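PDB 3GZA: putative alpha-L-fucosidase from Bacteroides thetaiotaomicron VPI-5482, which probably hydrolyses alpha-L-fucosidic linkages, releasing L-fucose from glycans. Local coordinates for residues W17-H31 / G72-F86. Sequence-based numbering, arbitrary orientation.
Sequences WHEAEMGAVFHYDLH and GCKFAVLTATHETGF. With NA (sodium ion), chain G; EDO (1,2-ethanediol), chain D.
Phe-75 holds its CG between its own backbone N and carbonyl carbon (chi1 64°), and this lays the ring back over the neighbouring strand, where Gly-23 CA sits above the ring centre, 3.5 Å from the centroid. Glycine suits this place because a CB would run into the ring. Ala-20 CB meets the same ring at its edge, small enough to lie 3.6 Å from Phe-75 CD1. At the other end, Asp-29 turns its carboxylate anti to the backbone N (chi1 -160°) to face Thr-84. Between these ends, strands 22-26 and 75-79 run parallel as neighbours in the (beta/alpha)8-type barrel of the family, with strand 312-317 on the far side of 22-26. N-H donors come from the two strands in turn: Ala-24 N to Phe-75 O, Val-77 N to Ala-24 O, Phe-26 N to Val-77 O and Thr-79 N to Phe-26 O. Beta-branched Val-25 and Val-77, suited to strands, pack on the face that carries Phe-75. At the end of strand 75-79, Thr-79 uses both branches: OG1 accepts the N-H of Tyr-28 at 3.1 Å, and CG2 lies over a face of the His-27 ring. His-27 forms an offset edge-to-face pair with His-82, the His-27 edge toward the His-82 face, planes at 79°; its NE2 is hydrogen-bonded to O1 of a 1,2-ethanediol, probably from the crystallisation liquor, at 2.7 Å. Thr-84 OG1 donates to the syn lone pair of Asp-29 OD1 at 2.7 Å, while Leu-30 N reaches that oxygen from the anti side; OD2 takes two waters, one also joining His-31 NE2 and His-82 ND1. Replacing Asp-29 by an alanine would probably leave Thr-84 OG1 and Leu-30 N without their shared acceptor and both waters without OD2. Leu-30 sets CD2 over the Phe-86 face, 3.7 Å from the centroid, and the carbonyl of His-31 binds the sodium ion together with Asp-34 and Ile-36.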
loop_
_atom_site.group_PDB
_atom_site.type_symbol
_atom_site.label_atom_id
_atom_site.label_comp_id
_atom_site.label_asym_id
_atom_site.label_seq_id
_atom_site.Cartn_x
_atom_site.Cartn_y
_atom_site.Cartn_z
ATOM N N TRP A 17 -29.154 -20.664 -2.805
ATOM C CA TRP A 17 -29.378 -19.403 -3.510
ATOM C C TRP A 17 -30.888 -19.189 -3.632
ATOM O O TRP A 17 -31.440 -18.139 -3.225
ATOM C CB TRP A 17 -28.714 -19.435 -4.909
ATOM C CG TRP A 17 -29.143 -18.289 -5.703
ATOM C CD1 TRP A 17 -30.034 -18.305 -6.742
ATOM C CD2 TRP A 17 -28.792 -16.912 -5.498
ATOM N NE1 TRP A 17 -30.264 -17.023 -7.173
ATOM C CE2 TRP A 17 -29.499 -16.157 -6.455
ATOM C CE3 TRP A 17 -27.939 -16.241 -4.605
ATOM C CZ2 TRP A 17 -29.385 -14.790 -6.529
ATOM C CZ3 TRP A 17 -27.871 -14.885 -4.661
ATOM C CH2 TRP A 17 -28.573 -14.179 -5.627
ATOM N N HIS A 18 -31.563 -20.158 -4.218
ATOM C CA HIS A 18 -33.018 -20.054 -4.396
ATOM C C HIS A 18 -33.741 -19.977 -3.063
ATOM O O HIS A 18 -34.664 -19.193 -2.905
ATOM C CB HIS A 18 -33.557 -21.258 -5.137
ATOM C CG HIS A 18 -33.065 -21.384 -6.542
ATOM N ND1 HIS A 18 -33.575 -20.630 -7.574
ATOM C CD2 HIS A 18 -32.078 -22.142 -7.072
ATOM C CE1 HIS A 18 -32.942 -20.947 -8.693
ATOM N NE2 HIS A 18 -32.036 -21.872 -8.418
ATOM N N GLU A 19 -33.370 -20.851 -2.132
ATOM C CA GLU A 19 -34.075 -20.924 -0.837
ATOM C C GLU A 19 -33.946 -19.693 0.040
ATOM O O GLU A 19 -34.834 -19.422 0.836
ATOM C CB GLU A 19 -33.593 -22.128 -0.052
ATOM C CG GLU A 19 -33.894 -23.421 -0.742
ATOM C CD GLU A 19 -33.030 -24.612 -0.219
ATOM O OE1 GLU A 19 -31.852 -24.423 0.244
ATOM O OE2 GLU A 19 -33.512 -25.748 -0.360
ATOM N N ALA A 20 -32.830 -18.985 -0.059
ATOM C CA ALA A 20 -32.650 -17.791 0.769
ATOM C C ALA A 20 -33.679 -16.745 0.479
ATOM O O ALA A 20 -34.162 -16.100 1.417
ATOM C CB ALA A 20 -31.234 -17.213 0.584
ATOM N N GLU A 21 -33.978 -16.525 -0.811
ATOM C CA GLU A 21 -34.922 -15.491 -1.290
ATOM C C GLU A 21 -34.477 -14.065 -1.127
ATOM O O GLU A 21 -34.710 -13.252 -1.996
ATOM C CB GLU A 21 -36.337 -15.693 -0.740
ATOM C CG GLU A 21 -36.956 -17.050 -1.111
ATOM C CD GLU A 21 -38.324 -17.321 -0.562
ATOM O OE1 GLU A 21 -38.890 -16.484 0.126
ATOM O OE2 GLU A 21 -38.813 -18.447 -0.745
HETATM N N MSE A 22 -33.872 -13.742 0.013
HETATM C CA MSE A 22 -33.424 -12.397 0.270
HETATM C C MSE A 22 -32.105 -12.415 1.003
HETATM O O MSE A 22 -31.854 -13.312 1.837
HETATM C CB MSE A 22 -34.397 -11.693 1.160
HETATM C CG MSE A 22 -35.693 -11.375 0.572
HETATM SE SE MSE A 22 -36.836 -10.426 1.866
HETATM C CE MSE A 22 -35.698 -8.849 1.981
ATOM N N GLY A 23 -31.298 -11.420 0.695
ATOM C CA GLY A 23 -30.030 -11.193 1.378
ATOM C C GLY A 23 -29.680 -9.723 1.394
ATOM O O GLY A 23 -30.391 -8.916 0.809
ATOM N N ALA A 24 -28.568 -9.393 2.051
ATOM C CA ALA A 24 -28.097 -8.026 2.123
ATOM C C ALA A 24 -26.627 -7.929 1.755
ATOM O O ALA A 24 -25.833 -8.838 2.039
ATOM C CB ALA A 24 -28.286 -7.465 3.544
ATOM N N VAL A 25 -26.257 -6.820 1.137
ATOM C CA VAL A 25 -24.844 -6.486 0.884
ATOM C C VAL A 25 -24.586 -5.135 1.645
ATOM O O VAL A 25 -25.371 -4.177 1.597
ATOM C CB VAL A 25 -24.451 -6.408 -0.606
ATOM C CG1 VAL A 25 -25.232 -5.299 -1.329
ATOM C CG2 VAL A 25 -22.912 -6.247 -0.737
ATOM N N PHE A 26 -23.480 -5.088 2.383
ATOM C CA PHE A 26 -23.050 -3.951 3.148
ATOM C C PHE A 26 -21.804 -3.378 2.495
ATOM O O PHE A 26 -20.795 -4.089 2.432
ATOM C CB PHE A 26 -22.702 -4.351 4.602
ATOM C CG PHE A 26 -23.867 -4.879 5.402
ATOM C CD1 PHE A 26 -24.258 -6.216 5.274
ATOM C CD2 PHE A 26 -24.607 -4.039 6.195
ATOM C CE1 PHE A 26 -25.370 -6.673 6.014
ATOM C CE2 PHE A 26 -25.648 -4.513 6.929
ATOM C CZ PHE A 26 -26.039 -5.844 6.823
ATOM N N HIS A 27 -21.911 -2.171 1.943
ATOM C CA HIS A 27 -20.789 -1.454 1.361
ATOM C C HIS A 27 -20.150 -0.546 2.412
ATOM O O HIS A 27 -20.848 0.211 3.088
ATOM C CB HIS A 27 -21.222 -0.619 0.156
ATOM C CG HIS A 27 -21.525 -1.420 -1.072
ATOM N ND1 HIS A 27 -22.676 -2.172 -1.232
ATOM C CD2 HIS A 27 -20.815 -1.577 -2.203
ATOM C CE1 HIS A 27 -22.645 -2.756 -2.421
ATOM N NE2 HIS A 27 -21.527 -2.405 -3.033
ATOM N N TYR A 28 -18.824 -0.625 2.563
ATOM C CA TYR A 28 -18.103 0.170 3.528
ATOM C C TYR A 28 -16.680 0.331 3.000
ATOM O O TYR A 28 -16.072 -0.661 2.584
ATOM C CB TYR A 28 -18.148 -0.555 4.868
ATOM C CG TYR A 28 -18.129 0.276 6.132
ATOM C CD1 TYR A 28 -19.009 1.319 6.261
ATOM C CD2 TYR A 28 -17.308 -0.058 7.182
ATOM C CE1 TYR A 28 -19.078 2.034 7.435
ATOM C CE2 TYR A 28 -17.349 0.656 8.353
ATOM C CZ TYR A 28 -18.262 1.656 8.477
ATOM O OH TYR A 28 -18.384 2.359 9.648
ATOM N N ASP A 29 -16.207 1.546 2.930
ATOM C CA ASP A 29 -14.867 1.856 2.479
ATOM C C ASP A 29 -14.505 3.211 3.059
ATOM O O ASP A 29 -15.322 3.854 3.720
ATOM C CB ASP A 29 -14.813 1.786 0.934
ATOM C CG ASP A 29 -13.400 1.621 0.353
ATOM O OD1 ASP A 29 -12.375 1.928 1.056
ATOM O OD2 ASP A 29 -13.335 1.202 -0.837
ATOM N N LEU A 30 -13.264 3.664 2.802
ATOM C CA LEU A 30 -12.751 4.860 3.499
ATOM C C LEU A 30 -13.552 6.135 3.309
ATOM O O LEU A 30 -13.649 6.968 4.224
ATOM C CB LEU A 30 -11.295 5.093 3.063
ATOM C CG LEU A 30 -10.307 3.968 3.376
ATOM C CD1 LEU A 30 -8.987 4.203 2.595
ATOM C CD2 LEU A 30 -10.057 3.815 4.905
ATOM N N HIS A 31 -14.103 6.336 2.130
ATOM C CA HIS A 31 -14.812 7.549 1.785
ATOM C C HIS A 31 -16.140 7.691 2.523
ATOM O O HIS A 31 -16.724 8.776 2.486
ATOM C CB HIS A 31 -15.038 7.654 0.266
ATOM C CG HIS A 31 -15.704 6.467 -0.330
ATOM N ND1 HIS A 31 -17.066 6.223 -0.207
ATOM C CD2 HIS A 31 -15.187 5.396 -0.979
ATOM C CE1 HIS A 31 -17.348 5.089 -0.816
ATOM N NE2 HIS A 31 -16.231 4.564 -1.291
ATOM N N GLY A 72 -36.013 -10.138 6.586
ATOM C CA GLY A 72 -36.119 -11.434 5.959
ATOM C C GLY A 72 -34.832 -11.934 5.308
ATOM O O GLY A 72 -34.851 -13.018 4.736
ATOM N N CYS A 73 -33.735 -11.192 5.410
ATOM C CA CYS A 73 -32.457 -11.603 4.801
ATOM C C CYS A 73 -31.920 -12.873 5.450
ATOM O O CYS A 73 -31.963 -13.020 6.687
ATOM C CB CYS A 73 -31.412 -10.489 4.961
ATOM S SG CYS A 73 -31.964 -8.989 4.119
ATOM N N LYS A 74 -31.478 -13.805 4.596
ATOM C CA LYS A 74 -30.948 -15.095 5.025
ATOM C C LYS A 74 -29.434 -15.182 4.856
ATOM O O LYS A 74 -28.805 -16.156 5.312
ATOM C CB LYS A 74 -31.671 -16.271 4.338
ATOM C CG LYS A 74 -33.156 -16.301 4.620
ATOM C CD LYS A 74 -33.453 -16.480 6.097
ATOM C CE LYS A 74 -34.960 -16.550 6.356
ATOM N NZ LYS A 74 -35.570 -17.674 5.650
ATOM N N PHE A 75 -28.887 -14.252 4.076
ATOM C CA PHE A 75 -27.444 -14.174 3.870
ATOM C C PHE A 75 -27.056 -12.724 3.912
ATOM O O PHE A 75 -27.906 -11.830 3.709
ATOM C CB PHE A 75 -26.980 -14.843 2.574
ATOM C CG PHE A 75 -27.508 -14.209 1.342
ATOM C CD1 PHE A 75 -28.657 -14.717 0.750
ATOM C CD2 PHE A 75 -26.806 -13.243 0.667
ATOM C CE1 PHE A 75 -29.144 -14.183 -0.411
ATOM C CE2 PHE A 75 -27.277 -12.705 -0.495
ATOM C CZ PHE A 75 -28.449 -13.213 -1.069
ATOM N N ALA A 76 -25.785 -12.457 4.203
ATOM C CA ALA A 76 -25.296 -11.057 4.315
ATOM C C ALA A 76 -23.848 -11.072 3.808
ATOM O O ALA A 76 -23.087 -11.967 4.128
ATOM C CB ALA A 76 -25.381 -10.522 5.771
ATOM N N VAL A 77 -23.532 -10.069 3.014
ATOM C CA VAL A 77 -22.241 -9.931 2.335
ATOM C C VAL A 77 -21.618 -8.598 2.687
ATOM O O VAL A 77 -22.296 -7.580 2.725
ATOM C CB VAL A 77 -22.479 -10.031 0.803
ATOM C CG1 VAL A 77 -21.174 -9.926 -0.014
ATOM C CG2 VAL A 77 -23.245 -11.326 0.433
ATOM N N LEU A 78 -20.300 -8.587 2.904
ATOM C CA LEU A 78 -19.546 -7.381 3.180
ATOM C C LEU A 78 -18.472 -7.128 2.154
ATOM O O LEU A 78 -17.817 -8.054 1.718
ATOM C CB LEU A 78 -18.831 -7.532 4.547
ATOM C CG LEU A 78 -17.885 -6.406 4.956
ATOM C CD1 LEU A 78 -18.589 -5.025 5.069
ATOM C CD2 LEU A 78 -17.100 -6.716 6.285
ATOM N N THR A 79 -18.343 -5.873 1.724
ATOM C CA THR A 79 -17.274 -5.464 0.837
ATOM C C THR A 79 -15.942 -5.479 1.585
ATOM O O THR A 79 -15.620 -4.541 2.338
ATOM C CB THR A 79 -17.507 -4.069 0.253
ATOM O OG1 THR A 79 -17.604 -3.137 1.328
ATOM C CG2 THR A 79 -18.785 -3.994 -0.582
ATOM N N ALA A 80 -15.158 -6.528 1.408
ATOM C CA ALA A 80 -13.826 -6.587 1.963
ATOM C C ALA A 80 -12.914 -5.550 1.342
ATOM O O ALA A 80 -12.058 -4.987 2.026
ATOM C CB ALA A 80 -13.237 -7.980 1.789
ATOM N N THR A 81 -13.049 -5.379 0.040
ATOM C CA THR A 81 -12.466 -4.244 -0.713
ATOM C C THR A 81 -13.542 -3.765 -1.704
ATOM O O THR A 81 -14.543 -4.468 -1.962
ATOM C CB THR A 81 -11.266 -4.561 -1.578
ATOM O OG1 THR A 81 -11.641 -5.519 -2.616
ATOM C CG2 THR A 81 -10.091 -5.124 -0.739
ATOM N N HIS A 82 -13.328 -2.564 -2.240
ATOM C CA HIS A 82 -14.234 -1.980 -3.186
ATOM C C HIS A 82 -13.408 -1.277 -4.253
ATOM O O HIS A 82 -12.919 -1.949 -5.164
ATOM C CB HIS A 82 -15.350 -1.173 -2.519
ATOM C CG HIS A 82 -16.394 -0.719 -3.468
ATOM N ND1 HIS A 82 -16.439 0.559 -3.948
ATOM C CD2 HIS A 82 -17.418 -1.383 -4.055
ATOM C CE1 HIS A 82 -17.452 0.680 -4.788
ATOM N NE2 HIS A 82 -18.057 -0.498 -4.895
ATOM N N GLU A 83 -13.223 0.052 -4.174
ATOM C CA GLU A 83 -12.492 0.797 -5.168
ATOM C C GLU A 83 -11.233 1.495 -4.678
ATOM O O GLU A 83 -10.369 1.787 -5.480
ATOM C CB GLU A 83 -13.392 1.883 -5.776
ATOM C CG GLU A 83 -14.560 1.330 -6.620
ATOM C CD GLU A 83 -15.653 2.354 -6.877
ATOM O OE1 GLU A 83 -15.737 3.382 -6.142
ATOM O OE2 GLU A 83 -16.483 2.093 -7.752
ATOM N N THR A 84 -11.098 1.762 -3.385
ATOM C CA THR A 84 -9.924 2.523 -2.919
ATOM C C THR A 84 -8.680 1.660 -2.843
ATOM O O THR A 84 -7.579 2.176 -2.799
ATOM C CB THR A 84 -10.127 3.159 -1.542
ATOM O OG1 THR A 84 -10.167 2.135 -0.531
ATOM C CG2 THR A 84 -11.398 4.054 -1.498
ATOM N N GLY A 85 -8.901 0.355 -2.781
ATOM C CA GLY A 85 -7.876 -0.619 -2.526
ATOM C C GLY A 85 -7.776 -1.022 -1.071
ATOM O O GLY A 85 -7.044 -1.974 -0.801
ATOM N N PHE A 86 -8.460 -0.328 -0.148
ATOM C CA PHE A 86 -8.342 -0.592 1.260
ATOM C C PHE A 86 -9.084 -1.843 1.598
ATOM O O PHE A 86 -10.213 -2.024 1.150
ATOM C CB PHE A 86 -8.982 0.534 2.020
ATOM C CG PHE A 86 -8.711 0.493 3.509
ATOM C CD1 PHE A 86 -7.456 0.796 3.995
ATOM C CD2 PHE A 86 -9.716 0.180 4.383
ATOM C CE1 PHE A 86 -7.182 0.817 5.331
ATOM C CE2 PHE A 86 -9.451 0.175 5.743
ATOM C CZ PHE A 86 -8.182 0.486 6.215
HETATM NA NA NA G . -18.482 10.063 1.529
HETATM C C1 EDO D . -22.810 -2.359 -6.002
HETATM O O1 EDO D . -21.471 -2.791 -5.734
HETATM C C2 EDO D . -23.578 -3.616 -6.257
HETATM O O2 EDO D . -23.190 -4.109 -7.524
HETATM O O HOH W 1 -34.883 -19.945 3.806
HETATM O O HOH W 2 -36.364 -16.778 2.916
HETATM O O HOH W 3 -13.004 -1.031 2.061
HETATM O O HOH W 4 -11.350 -0.795 -1.138
HETATM O O HOH W 5 -14.958 2.469 -2.631
HETATM O O HOH W 6 -19.305 7.895 0.706
HETATM O O HOH W 7 -17.235 10.512 -0.669
HETATM O O HOH W 8 -19.977 9.525 3.328
#